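Local coordinates for protein forkhead-associated 1 (Saccharomyces cerevisiae, PDB 6C4U) that probably binds phosphothreonine-containing peptides, as an engineered forkhead-associated (FHA) domain directed at a phosphopeptide of the human transcription factor c-Myc, at residues F[104-108]-F[109-113]. Sequence-based numbering, arbitrary orientation.
Sequences VRTDP and TGTIL
V104 and L113 face each other as an antiparallel hydrogen-bonded pair, with V104 N 2.9 Å from L113 O and L113 N 3.0 Å from V104 O. Their side chains lie alongside one another on the buried face, V104 CG2 meeting L113 CB at 3.8 Å; branched valine and leucine suit this strand pair, the packed end of the contact. R105 and I112 form the next, non-hydrogen-bonded pair and turn to the other face, where R105 packs on an apolar side chain of the bound peptide. Beyond the strands the chain runs out toward solvent, T106 and D107 still partly covered and P108 to T111 exposed, and polar links hold it. T106 OG1 donates to T111 OG1 (3.1 Å), which donates in turn to D107 OD2 at 2.7 Å, arriving from above the carboxylate plane. With chi1 at 71°, between backbone N and carbonyl carbon, T109 OG1 comes beside D107 and adds a weak bond to OD2. An alanine in place of D107 would probably leave the T109 and T111 hydroxyls without their shared acceptor. P108 fits the second position of a type I turn, while G110 accepts a positive phi (93°). This is the loop end of a beta hairpin made of strands 101-105 and 112-119 in the FHA beta sandwich.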
ATOM      1  N   VAL F 104      -8.599  -6.048  -0.691  1.00 93.45           N
ATOM      2  CA  VAL F 104      -9.684  -5.151  -1.142  1.00 98.63           C
ATOM      3  C   VAL F 104     -10.759  -5.979  -1.835  1.00102.29           C
ATOM      4  O   VAL F 104     -10.494  -7.056  -2.313  1.00101.34           O
ATOM      5  CB  VAL F 104      -9.165  -4.031  -2.080  1.00 96.64           C
ATOM      6  CG1 VAL F 104      -8.079  -3.233  -1.387  1.00102.04           C
ATOM      7  CG2 VAL F 104      -8.639  -4.580  -3.395  1.00 94.49           C
ATOM      8  N   ARG F 105     -11.973  -5.475  -1.919  1.00115.13           N
ATOM      9  CA  ARG F 105     -13.062  -6.223  -2.580  1.00111.68           C
ATOM     10  C   ARG F 105     -13.161  -5.857  -4.053  1.00112.58           C
ATOM     11  O   ARG F 105     -12.872  -4.704  -4.443  1.00119.21           O
ATOM     12  CB  ARG F 105     -14.370  -5.927  -1.905  1.00116.09           C
ATOM     13  CG  ARG F 105     -14.429  -6.415  -0.462  1.00127.44           C
ATOM     14  CD  ARG F 105     -15.205  -5.486   0.475  1.00144.44           C
ATOM     15  NE  ARG F 105     -16.628  -5.402   0.145  1.00160.10           N
ATOM     16  CZ  ARG F 105     -17.444  -4.387   0.424  1.00168.79           C
ATOM     17  NH1 ARG F 105     -17.012  -3.314   1.097  1.00188.24           N
ATOM     18  NH2 ARG F 105     -18.711  -4.436   0.022  1.00156.26           N
ATOM     19  N   THR F 106     -13.515  -6.854  -4.861  1.00118.45           N
ATOM     20  CA  THR F 106     -13.566  -6.761  -6.334  1.00124.33           C
ATOM     21  C   THR F 106     -14.984  -7.003  -6.863  1.00132.15           C
ATOM     22  O   THR F 106     -15.464  -6.281  -7.747  1.00124.99           O
ATOM     23  CB  THR F 106     -12.609  -7.792  -6.955  1.00121.48           C
ATOM     24  OG1 THR F 106     -12.514  -8.927  -6.089  1.00107.26           O
ATOM     25  CG2 THR F 106     -11.196  -7.197  -7.118  1.00122.54           C
ATOM     26  N   ASP F 107     -15.648  -8.042  -6.360  1.00152.18           N
ATOM     27  CA  ASP F 107     -17.058  -8.314  -6.685  1.00160.90           C
ATOM     28  C   ASP F 107     -17.964  -8.038  -5.483  1.00158.21           C
ATOM     29  O   ASP F 107     -17.526  -8.125  -4.322  1.00145.94           O
ATOM     30  CB  ASP F 107     -17.301  -9.797  -7.068  1.00176.17           C
ATOM     31  CG  ASP F 107     -16.533 -10.239  -8.300  1.00184.70           C
ATOM     32  OD1 ASP F 107     -16.274  -9.417  -9.206  1.00195.08           O
ATOM     33  OD2 ASP F 107     -16.208 -11.447  -8.354  1.00179.69           O
ATOM     34  N   PRO F 108     -19.273  -7.815  -5.746  1.00156.30           N
ATOM     35  CA  PRO F 108     -20.274  -7.962  -4.667  1.00150.72           C
ATOM     36  C   PRO F 108     -20.416  -9.416  -4.133  1.00145.67           C
ATOM     37  O   PRO F 108     -20.807  -9.601  -2.983  1.00117.98           O
ATOM     38  CB  PRO F 108     -21.572  -7.469  -5.310  1.00143.35           C
ATOM     39  CG  PRO F 108     -21.367  -7.582  -6.780  1.00143.93           C
ATOM     40  CD  PRO F 108     -19.894  -7.553  -7.061  1.00140.31           C
ATOM     41  N   THR F 109     -20.092 -10.412  -4.971  1.00148.48           N
ATOM     42  CA  THR F 109     -19.998 -11.842  -4.596  1.00149.27           C
ATOM     43  C   THR F 109     -18.995 -12.155  -3.464  1.00155.08           C
ATOM     44  O   THR F 109     -19.083 -13.214  -2.838  1.00127.68           O
ATOM     45  CB  THR F 109     -19.621 -12.739  -5.817  1.00145.06           C
ATOM     46  OG1 THR F 109     -18.259 -12.521  -6.186  1.00137.03           O
ATOM     47  CG2 THR F 109     -20.550 -12.506  -7.019  1.00144.82           C
ATOM     48  N   GLY F 110     -18.050 -11.253  -3.219  1.00163.21           N
ATOM     49  CA  GLY F 110     -17.120 -11.387  -2.105  1.00148.50           C
ATOM     50  C   GLY F 110     -15.859 -12.091  -2.542  1.00133.48           C
ATOM     51  O   GLY F 110     -15.214 -12.764  -1.739  1.00111.01           O
ATOM     52  N   THR F 111     -15.508 -11.958  -3.820  1.00125.79           N
ATOM     53  CA  THR F 111     -14.138 -12.231  -4.255  1.00128.97           C
ATOM     54  C   THR F 111     -13.302 -10.993  -3.908  1.00124.57           C
ATOM     55  O   THR F 111     -13.818  -9.909  -3.603  1.00110.33           O
ATOM     56  CB  THR F 111     -14.008 -12.605  -5.754  1.00135.64           C
ATOM     57  OG1 THR F 111     -14.213 -11.455  -6.570  1.00113.73           O
ATOM     58  CG2 THR F 111     -14.990 -13.718  -6.157  1.00155.64           C
ATOM     59  N   ILE F 112     -12.003 -11.187  -3.968  1.00114.17           N
ATOM     60  CA  ILE F 112     -11.037 -10.313  -3.293  1.00102.07           C
ATOM     61  C   ILE F 112      -9.784 -10.165  -4.148  1.00105.07           C
ATOM     62  O   ILE F 112      -9.446 -11.031  -4.967  1.00129.36           O
ATOM     63  CB  ILE F 112     -10.707 -10.809  -1.847  1.00 91.93           C
ATOM     64  CG1 ILE F 112      -9.774 -12.060  -1.796  1.00 92.67           C
ATOM     65  CG2 ILE F 112     -11.989 -10.903  -1.017  1.00 89.02           C
ATOM     66  CD1 ILE F 112      -9.451 -12.535  -0.411  1.00 90.82           C
ATOM     67  N   LEU F 113      -9.062  -9.069  -3.930  1.00100.71           N
ATOM     68  CA  LEU F 113      -7.681  -8.923  -4.391  1.00 98.33           C
ATOM     69  C   LEU F 113      -6.809  -8.801  -3.124  1.00 97.89           C
ATOM     70  O   LEU F 113      -7.194  -8.146  -2.151  1.00 88.89           O
ATOM     71  CB  LEU F 113      -7.589  -7.710  -5.281  1.00 96.56           C
ATOM     72  CG  LEU F 113      -6.175  -7.302  -5.784  1.00102.55           C
ATOM     73  CD1 LEU F 113      -5.271  -8.427  -6.285  1.00105.09           C
ATOM     74  CD2 LEU F 113      -6.306  -6.237  -6.865  1.00116.82           C
TER